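Local coordinates for protein enoyl-CoA hydratase subunit I (Geobacillus kaustophilus, PDB 2PBP) that probably acts as a hydro-lyase of fatty-acid beta-oxidation, adding water across the double bond of enoyl-CoA thioesters as enoyl-CoA hydratases of the crotonase family do, at residues A[227-230]-A[231-234]; A[238-241]-A[242-246]; A[36-39]-A[40-44]. All blocks are in the same frame, centred on the assembly; numbering follows the deposited sequence.

Interaction 1 (A[227-230]-A[231-234]); sequences ERKN and FYLL
The carbonyl oxygen of R228 serves Y232 twice over within one turn of the alpha-helix 220-234, in the C-terminal part of this crotonase-family chain. It takes the main-chain N of Y232 at 2.9 Å, and it also lies over one face of the Y232 ring, displaced toward the rim, where CD1 comes within 3.1 Å of R228 O. The first torsion of Y232 (chi1 -63°) sets CG beside its own backbone N, which folds the ring back over that carbonyl. The same i to i+4 pattern runs through the whole segment pair: F231 N bonds to E227 O at 3.0 Å, L233 N to K229 O, and L234 N to N230 O. Side chains add lighter contacts. The CD of K229 lies 4.3 Å from CD2 of Y232, while N230 OD1 is 4.0 Å from L233 CD1. The amide ND2 of N230 is bonded outside this turn, to L207 O and E210 OE1 of helix 202-217.

Farther out, the side chains of this helix reach into the subunit interface. R228 and K229 form salt bridges with D89 and E80 of the second subunit, and the ring of F231 meets F85 of that subunit edge-to-face. E227 divides its carboxylate, OE1 accepting G142 N and OE2 bonding to T144 OG1, both of the second subunit.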
ATOM      1  N   GLU A 227      -2.250  -2.450 -12.631  1.00  4.31           N
ATOM      2  CA  GLU A 227      -1.760  -1.116 -12.309  1.00  5.14           C
ATOM      3  C   GLU A 227      -1.289  -0.340 -13.543  1.00  5.29           C
ATOM      4  O   GLU A 227      -1.702   0.804 -13.761  1.00  4.87           O
ATOM      5  CB  GLU A 227      -0.612  -1.239 -11.309  1.00  5.20           C
ATOM      6  CG  GLU A 227       0.004   0.074 -10.867  1.00  5.26           C
ATOM      7  CD  GLU A 227       1.320  -0.157 -10.155  1.00  9.64           C
ATOM      8  OE1 GLU A 227       2.236  -0.699 -10.803  1.00 10.07           O
ATOM      9  OE2 GLU A 227       1.441   0.190  -8.958  1.00  7.46           O
ATOM     10  N   ARG A 228      -0.434  -0.957 -14.352  1.00  3.64           N
ATOM     11  CA  ARG A 228       0.087  -0.280 -15.537  1.00  5.37           C
ATOM     12  C   ARG A 228      -0.977   0.045 -16.584  1.00  5.68           C
ATOM     13  O   ARG A 228      -0.813   0.994 -17.355  1.00  7.05           O
ATOM     14  CB  ARG A 228       1.234  -1.092 -16.159  1.00  7.66           C
ATOM     15  CG  ARG A 228       0.857  -2.452 -16.714  1.00  5.42           C
ATOM     16  CD  ARG A 228       2.102  -3.297 -16.967  1.00  3.23           C
ATOM     17  NE  ARG A 228       2.840  -3.539 -15.730  1.00  5.28           N
ATOM     18  CZ  ARG A 228       3.878  -4.364 -15.613  1.00  6.28           C
ATOM     19  NH1 ARG A 228       4.318  -5.044 -16.668  1.00  6.30           N
ATOM     20  NH2 ARG A 228       4.481  -4.506 -14.439  1.00  6.08           N
ATOM     21  N   LYS A 229      -2.061  -0.728 -16.625  1.00  5.91           N
ATOM     22  CA  LYS A 229      -3.133  -0.448 -17.576  1.00  5.28           C
ATOM     23  C   LYS A 229      -3.777   0.881 -17.181  1.00  5.27           C
ATOM     24  O   LYS A 229      -4.104   1.705 -18.040  1.00  3.74           O
ATOM     25  CB  LYS A 229      -4.183  -1.568 -17.575  1.00  6.89           C
ATOM     26  CG  LYS A 229      -3.727  -2.837 -18.279  1.00  9.20           C
ATOM     27  CD  LYS A 229      -3.513  -2.591 -19.771  1.00  9.20           C
ATOM     28  CE  LYS A 229      -2.938  -3.816 -20.462  1.00 11.72           C
ATOM     29  NZ  LYS A 229      -2.933  -3.671 -21.938  1.00 10.21           N
ATOM     30  N   ASN A 230      -3.961   1.087 -15.878  1.00  4.21           N
ATOM     31  CA  ASN A 230      -4.536   2.337 -15.394  1.00  5.59           C
ATOM     32  C   ASN A 230      -3.548   3.472 -15.657  1.00  4.18           C
ATOM     33  O   ASN A 230      -3.950   4.595 -15.958  1.00  4.65           O
ATOM     34  CB  ASN A 230      -4.882   2.245 -13.899  1.00  3.56           C
ATOM     35  CG  ASN A 230      -6.288   1.700 -13.663  1.00  5.89           C
ATOM     36  OD1 ASN A 230      -7.004   1.385 -14.615  1.00  6.89           O
ATOM     37  ND2 ASN A 230      -6.690   1.595 -12.396  1.00  4.31           N
ATOM     38  N   PHE A 231      -2.256   3.173 -15.548  1.00  3.84           N
ATOM     39  CA  PHE A 231      -1.218   4.168 -15.820  1.00  3.45           C
ATOM     40  C   PHE A 231      -1.370   4.627 -17.278  1.00  5.42           C
ATOM     41  O   PHE A 231      -1.364   5.825 -17.571  1.00  5.03           O
ATOM     42  CB  PHE A 231       0.170   3.545 -15.623  1.00  3.78           C
ATOM     43  CG  PHE A 231       1.313   4.507 -15.842  1.00  6.93           C
ATOM     44  CD1 PHE A 231       1.733   5.356 -14.824  1.00  7.85           C
ATOM     45  CD2 PHE A 231       1.974   4.557 -17.069  1.00  6.91           C
ATOM     46  CE1 PHE A 231       2.796   6.241 -15.020  1.00  7.92           C
ATOM     47  CE2 PHE A 231       3.037   5.438 -17.276  1.00  7.40           C
ATOM     48  CZ  PHE A 231       3.449   6.281 -16.247  1.00  7.36           C
ATOM     49  N   TYR A 232      -1.505   3.669 -18.193  1.00  4.95           N
ATOM     50  CA  TYR A 232      -1.664   3.997 -19.610  1.00  5.40           C
ATOM     51  C   TYR A 232      -2.885   4.878 -19.828  1.00  4.95           C
ATOM     52  O   TYR A 232      -2.831   5.871 -20.561  1.00  4.30           O
ATOM     53  CB  TYR A 232      -1.858   2.737 -20.465  1.00  3.09           C
ATOM     54  CG  TYR A 232      -0.710   1.753 -20.499  1.00  6.65           C
ATOM     55  CD1 TYR A 232       0.542   2.069 -19.966  1.00  8.00           C
ATOM     56  CD2 TYR A 232      -0.874   0.504 -21.098  1.00  7.16           C
ATOM     57  CE1 TYR A 232       1.605   1.158 -20.033  1.00  5.79           C
ATOM     58  CE2 TYR A 232       0.177  -0.410 -21.172  1.00  6.95           C
ATOM     59  CZ  TYR A 232       1.411  -0.077 -20.636  1.00  9.63           C
ATOM     60  OH  TYR A 232       2.446  -0.987 -20.715  1.00  8.98           O
ATOM     61  N   LEU A 233      -3.992   4.496 -19.197  1.00  2.70           N
ATOM     62  CA  LEU A 233      -5.252   5.219 -19.336  1.00  5.04           C
ATOM     63  C   LEU A 233      -5.196   6.672 -18.896  1.00  4.68           C
ATOM     64  O   LEU A 233      -5.845   7.528 -19.499  1.00  6.36           O
ATOM     65  CB  LEU A 233      -6.366   4.490 -18.575  1.00  4.49           C
ATOM     66  CG  LEU A 233      -6.918   3.251 -19.288  1.00  6.91           C
ATOM     67  CD1 LEU A 233      -7.858   2.481 -18.362  1.00  8.10           C
ATOM     68  CD2 LEU A 233      -7.643   3.682 -20.560  1.00  7.22           C
ATOM     69  N   LEU A 234      -4.429   6.962 -17.850  1.00  4.39           N
ATOM     70  CA  LEU A 234      -4.336   8.338 -17.385  1.00  5.29           C
ATOM     71  C   LEU A 234      -3.695   9.253 -18.425  1.00  5.52           C
ATOM     72  O   LEU A 234      -3.904  10.465 -18.398  1.00  7.55           O
ATOM     73  CB  LEU A 234      -3.583   8.406 -16.050  1.00  4.82           C
ATOM     74  CG  LEU A 234      -4.373   7.834 -14.863  1.00  5.09           C
ATOM     75  CD1 LEU A 234      -3.528   7.904 -13.600  1.00  8.03           C
ATOM     76  CD2 LEU A 234      -5.672   8.621 -14.667  1.00  6.50           C
TER

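Interaction 2 (A[238-241]-A[242-246]); sequences EDQK and EGMAA
E242, G243, M244 and A245 each send a backbone N-H four residues back, to the carbonyls of E238, D239, Q240 and K241, in regular alpha-helical fashion. The shortest of these bonds joins G243 N to D239 O at 2.8 Å; M244 N to Q240 O is longer at 3.2 Å. On the side-chain level the distinctive pair is Q240 with M244. Here the amide NE2 donates a weak hydrogen bond to the sulfur SD, 3.4 Å away with an N-H...S angle of 154°. Q240 reaches it by a bend at its second torsion (chi2 -96°), which turns the amide toward the next turn. M244 instead stays extended beyond CG, and its terminal CE lies 4.1 Å from Q240 CG, the two chains meeting at a slant. With M244 cut back to an alanine, the Q240 amide would probably lose its sulfur partner, becoming freer to turn, and a gap would open beside I68 of the second subunit.

The carboxylates of D239 and E242 bond to the C-terminal tail: D239 accepts the backbone N atoms of Q256 and G257, and E242 OE2 forms a salt bridge with R251 NH1 and accepts R254 N. Helix 238-248 is the next helix after 220-234, across a short linker whose F235 packs on Q240; the tail folds against one flank, and V137 and I68 of the second subunit meet Q240 and M244.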
ATOM      1  N   GLU A 238      -6.964  14.841 -20.168  1.00  4.90           N
ATOM      2  CA  GLU A 238      -6.495  16.203 -20.358  1.00  7.76           C
ATOM      3  C   GLU A 238      -5.799  16.622 -19.065  1.00  5.34           C
ATOM      4  O   GLU A 238      -4.861  17.418 -19.088  1.00  5.96           O
ATOM      5  CB  GLU A 238      -7.677  17.130 -20.658  1.00  9.20           C
ATOM      6  CG  GLU A 238      -8.336  16.835 -22.001  1.00 16.65           C
ATOM      7  CD  GLU A 238      -9.633  17.592 -22.201  1.00 25.60           C
ATOM      8  OE1 GLU A 238      -9.633  18.830 -22.034  1.00 29.33           O
ATOM      9  OE2 GLU A 238     -10.652  16.946 -22.531  1.00 30.30           O
ATOM     10  N   ASP A 239      -6.249  16.064 -17.942  1.00  5.57           N
ATOM     11  CA  ASP A 239      -5.651  16.387 -16.648  1.00  6.95           C
ATOM     12  C   ASP A 239      -4.174  16.005 -16.596  1.00  6.70           C
ATOM     13  O   ASP A 239      -3.387  16.649 -15.904  1.00  8.96           O
ATOM     14  CB  ASP A 239      -6.400  15.687 -15.506  1.00  4.95           C
ATOM     15  CG  ASP A 239      -7.652  16.436 -15.080  1.00  4.91           C
ATOM     16  OD1 ASP A 239      -7.853  17.581 -15.539  1.00  6.66           O
ATOM     17  OD2 ASP A 239      -8.433  15.885 -14.275  1.00  6.82           O
ATOM     18  N   GLN A 240      -3.795  14.950 -17.311  1.00  6.06           N
ATOM     19  CA  GLN A 240      -2.395  14.544 -17.327  1.00  6.43           C
ATOM     20  C   GLN A 240      -1.582  15.634 -18.024  1.00  6.24           C
ATOM     21  O   GLN A 240      -0.493  15.995 -17.580  1.00  7.28           O
ATOM     22  CB  GLN A 240      -2.240  13.201 -18.046  1.00  6.72           C
ATOM     23  CG  GLN A 240      -0.811  12.841 -18.418  1.00  7.80           C
ATOM     24  CD  GLN A 240      -0.485  13.232 -19.844  1.00  9.81           C
ATOM     25  OE1 GLN A 240      -1.209  12.872 -20.770  1.00 10.48           O
ATOM     26  NE2 GLN A 240       0.611  13.960 -20.031  1.00  9.90           N
ATOM     27  N   LYS A 241      -2.119  16.160 -19.119  1.00  6.38           N
ATOM     28  CA  LYS A 241      -1.441  17.231 -19.843  1.00  6.60           C
ATOM     29  C   LYS A 241      -1.345  18.477 -18.960  1.00  7.04           C
ATOM     30  O   LYS A 241      -0.297  19.119 -18.892  1.00  7.06           O
ATOM     31  CB  LYS A 241      -2.197  17.564 -21.130  1.00  8.77           C
ATOM     32  CG  LYS A 241      -2.036  16.522 -22.226  1.00 16.25           C
ATOM     33  CD  LYS A 241      -2.769  16.946 -23.489  1.00 22.15           C
ATOM     34  CE  LYS A 241      -2.397  16.071 -24.673  1.00 27.18           C
ATOM     35  NZ  LYS A 241      -2.744  14.642 -24.461  1.00 30.36           N
ATOM     36  N   GLU A 242      -2.444  18.806 -18.286  1.00  7.99           N
ATOM     37  CA  GLU A 242      -2.502  19.968 -17.396  1.00  8.42           C
ATOM     38  C   GLU A 242      -1.512  19.839 -16.239  1.00  9.55           C
ATOM     39  O   GLU A 242      -0.781  20.783 -15.927  1.00  8.17           O
ATOM     40  CB  GLU A 242      -3.932  20.132 -16.859  1.00  9.19           C
ATOM     41  CG  GLU A 242      -4.105  21.038 -15.632  1.00  8.24           C
ATOM     42  CD  GLU A 242      -3.688  22.482 -15.859  1.00 11.94           C
ATOM     43  OE1 GLU A 242      -3.488  22.892 -17.025  1.00  8.10           O
ATOM     44  OE2 GLU A 242      -3.570  23.215 -14.856  1.00 10.13           O
ATOM     45  N   GLY A 243      -1.485  18.666 -15.613  1.00  7.59           N
ATOM     46  CA  GLY A 243      -0.579  18.451 -14.499  1.00  7.29           C
ATOM     47  C   GLY A 243       0.880  18.667 -14.857  1.00  9.16           C
ATOM     48  O   GLY A 243       1.630  19.293 -14.108  1.00  8.56           O
ATOM     49  N   MET A 244       1.289  18.155 -16.010  1.00  9.03           N
ATOM     50  CA  MET A 244       2.675  18.294 -16.430  1.00 10.81           C
ATOM     51  C   MET A 244       3.007  19.702 -16.920  1.00  9.99           C
ATOM     52  O   MET A 244       4.127  20.175 -16.731  1.00 11.05           O
ATOM     53  CB  MET A 244       2.997  17.238 -17.489  1.00  9.85           C
ATOM     54  CG  MET A 244       2.820  15.827 -16.931  1.00 13.03           C
ATOM     55  SD  MET A 244       3.319  14.486 -18.009  1.00 14.30           S
ATOM     56  CE  MET A 244       3.030  13.074 -16.930  1.00 12.22           C
ATOM     57  N   ALA A 245       2.040  20.379 -17.531  1.00  8.20           N
ATOM     58  CA  ALA A 245       2.279  21.742 -17.994  1.00  9.18           C
ATOM     59  C   ALA A 245       2.391  22.650 -16.765  1.00 10.87           C
ATOM     60  O   ALA A 245       3.237  23.544 -16.715  1.00 10.16           O
ATOM     61  CB  ALA A 245       1.140  22.211 -18.898  1.00  7.78           C
ATOM     62  N   ALA A 246       1.537  22.409 -15.776  1.00  9.72           N
ATOM     63  CA  ALA A 246       1.540  23.198 -14.546  1.00 10.90           C
ATOM     64  C   ALA A 246       2.853  23.019 -13.792  1.00 11.87           C
ATOM     65  O   ALA A 246       3.390  23.972 -13.228  1.00 13.01           O
ATOM     66  CB  ALA A 246       0.368  22.791 -13.654  1.00 10.71           C
TER

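Interaction 3 (A[36-39]-A[40-44]); sequences EIVA and AVEAF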
ATOM      1  N   GLU A  36     -30.509   2.830   2.602  1.00  9.22           N
ATOM      2  CA  GLU A  36     -30.510   4.269   2.354  1.00 11.14           C
ATOM      3  C   GLU A  36     -29.088   4.781   2.141  1.00 10.31           C
ATOM      4  O   GLU A  36     -28.845   5.626   1.278  1.00  7.25           O
ATOM      5  CB  GLU A  36     -31.174   5.016   3.514  1.00 11.91           C
ATOM      6  CG  GLU A  36     -32.686   4.828   3.562  1.00 15.61           C
ATOM      7  CD  GLU A  36     -33.355   5.692   4.611  1.00 20.00           C
ATOM      8  OE1 GLU A  36     -33.084   6.910   4.639  1.00 18.51           O
ATOM      9  OE2 GLU A  36     -34.157   5.156   5.405  1.00 25.45           O
ATOM     10  N   ILE A  37     -28.152   4.260   2.925  1.00 10.50           N
ATOM     11  CA  ILE A  37     -26.757   4.659   2.800  1.00  8.96           C
ATOM     12  C   ILE A  37     -26.249   4.277   1.412  1.00  9.88           C
ATOM     13  O   ILE A  37     -25.600   5.076   0.742  1.00 10.40           O
ATOM     14  CB  ILE A  37     -25.882   3.980   3.876  1.00  7.32           C
ATOM     15  CG1 ILE A  37     -26.314   4.457   5.268  1.00 10.13           C
ATOM     16  CG2 ILE A  37     -24.413   4.286   3.623  1.00  8.85           C
ATOM     17  CD1 ILE A  37     -25.775   3.624   6.429  1.00 13.93           C
ATOM     18  N   VAL A  38     -26.558   3.058   0.977  1.00 10.24           N
ATOM     19  CA  VAL A  38     -26.131   2.585  -0.340  1.00 12.82           C
ATOM     20  C   VAL A  38     -26.683   3.475  -1.451  1.00 11.10           C
ATOM     21  O   VAL A  38     -25.963   3.852  -2.380  1.00 10.14           O
ATOM     22  CB  VAL A  38     -26.599   1.133  -0.595  1.00 12.89           C
ATOM     23  CG1 VAL A  38     -26.344   0.746  -2.048  1.00 16.21           C
ATOM     24  CG2 VAL A  38     -25.865   0.187   0.334  1.00 15.23           C
ATOM     25  N   ALA A  39     -27.963   3.812  -1.346  1.00  9.79           N
ATOM     26  CA  ALA A  39     -28.607   4.652  -2.343  1.00  8.94           C
ATOM     27  C   ALA A  39     -27.951   6.030  -2.397  1.00  7.70           C
ATOM     28  O   ALA A  39     -27.659   6.544  -3.475  1.00  9.84           O
ATOM     29  CB  ALA A  39     -30.090   4.785  -2.031  1.00 11.04           C
ATOM     30  N   ALA A  40     -27.711   6.618  -1.231  1.00  7.95           N
ATOM     31  CA  ALA A  40     -27.096   7.942  -1.161  1.00  8.89           C
ATOM     32  C   ALA A  40     -25.662   7.923  -1.681  1.00  8.63           C
ATOM     33  O   ALA A  40     -25.252   8.816  -2.430  1.00  8.61           O
ATOM     34  CB  ALA A  40     -27.124   8.458   0.275  1.00 10.25           C
ATOM     35  N   VAL A  41     -24.896   6.910  -1.286  1.00  7.65           N
ATOM     36  CA  VAL A  41     -23.512   6.807  -1.731  1.00  8.70           C
ATOM     37  C   VAL A  41     -23.412   6.576  -3.239  1.00  8.88           C
ATOM     38  O   VAL A  41     -22.583   7.188  -3.908  1.00  8.84           O
ATOM     39  CB  VAL A  41     -22.765   5.673  -0.994  1.00  9.35           C
ATOM     40  CG1 VAL A  41     -21.375   5.492  -1.585  1.00 11.80           C
ATOM     41  CG2 VAL A  41     -22.658   6.005   0.490  1.00  9.03           C
ATOM     42  N   GLU A  42     -24.251   5.698  -3.781  1.00  8.14           N
ATOM     43  CA  GLU A  42     -24.202   5.443  -5.213  1.00  9.90           C
ATOM     44  C   GLU A  42     -24.595   6.695  -5.996  1.00 10.50           C
ATOM     45  O   GLU A  42     -24.073   6.939  -7.080  1.00 13.41           O
ATOM     46  CB  GLU A  42     -25.101   4.258  -5.589  1.00  8.29           C
ATOM     47  CG  GLU A  42     -24.628   2.930  -4.991  1.00  8.76           C
ATOM     48  CD  GLU A  42     -25.366   1.729  -5.553  1.00 14.21           C
ATOM     49  OE1 GLU A  42     -26.546   1.881  -5.938  1.00 14.75           O
ATOM     50  OE2 GLU A  42     -24.775   0.630  -5.596  1.00 13.07           O
ATOM     51  N   ALA A  43     -25.496   7.495  -5.435  1.00 11.41           N
ATOM     52  CA  ALA A  43     -25.928   8.725  -6.091  1.00 12.91           C
ATOM     53  C   ALA A  43     -24.748   9.692  -6.205  1.00 12.50           C
ATOM     54  O   ALA A  43     -24.488  10.249  -7.273  1.00 11.39           O
ATOM     55  CB  ALA A  43     -27.056   9.366  -5.307  1.00 12.71           C
ATOM     56  N   PHE A  44     -24.036   9.892  -5.099  1.00 11.10           N
ATOM     57  CA  PHE A  44     -22.877  10.780  -5.101  1.00 10.90           C
ATOM     58  C   PHE A  44     -21.759  10.195  -5.968  1.00 10.93           C
ATOM     59  O   PHE A  44     -21.007  10.932  -6.602  1.00 11.11           O
ATOM     60  CB  PHE A  44     -22.339  10.990  -3.677  1.00 11.52           C
ATOM     61  CG  PHE A  44     -23.071  12.046  -2.879  1.00 11.57           C
ATOM     62  CD1 PHE A  44     -23.668  13.137  -3.507  1.00 12.71           C
ATOM     63  CD2 PHE A  44     -23.102  11.979  -1.488  1.00 12.85           C
ATOM     64  CE1 PHE A  44     -24.280  14.145  -2.760  1.00 12.76           C
ATOM     65  CE2 PHE A  44     -23.711  12.980  -0.730  1.00 12.55           C
ATOM     66  CZ  PHE A  44     -24.301  14.067  -1.369  1.00 10.63           C
TER
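The carboxylate of E42 is the flat group that meets V38: methyl CG1 of V38 sits over one of its faces, 3.8 Å from CD and 3.9 Å from OE2. Both residues lie on helix 31-46, the helix of a beta-alpha-beta unit between the parallel strands 15-20 and 52-57 of the crotonase fold. The two side chains run side by side, four residues apart. With CG beside the backbone N (chi1 -65°) and the chain extended beyond it, E42 passes its methylene close to the V38 carbonyl, CG to V38 O being 3.1 Å. The carboxylate is claimed by a charge outside the turn, since OE1 forms a salt bridge with R90 of helix 86-92; V38 touches R90 itself as well as L91, putting hydrocarbon beside the ion pair.

The backbone carries the usual i+4 to i bonds, with A40 N bonded to E36 O and E42 N to V38 O, while the small A40 rests on I18 of strand 15-20. I37 and V41 face this strand too, packing on L20 and I18. Their methyls meet at 4.0 Å, CG2 of I37 to CG2 of V41, beside the 2.8 Å bond from V41 N to I37 O, and V41 CG2 itself comes within 3.1 Å of I37 O.

Overall arrangement
All three interactions are single stretches of alpha-helix, so the backbone pattern is shared and the side chains make the difference. Interactions 1 and 3 are both buried contacts, interaction 2 only partly. Interaction 3 belongs to the body of the subunit and touches no other chain; alanines and branched aliphatic residues pack there, with an E42–R90 salt bridge inside the same chain. Interactions 1 and 2 lie on successive helices that touch through L234 and Q240, and both meet the second subunit, which helps to bury interaction 1. That interaction meets it with charges and aromatic rings, whereas interaction 2 offers a glutamine and a methionine and uses D239 and E242 to hold the chain's own tail.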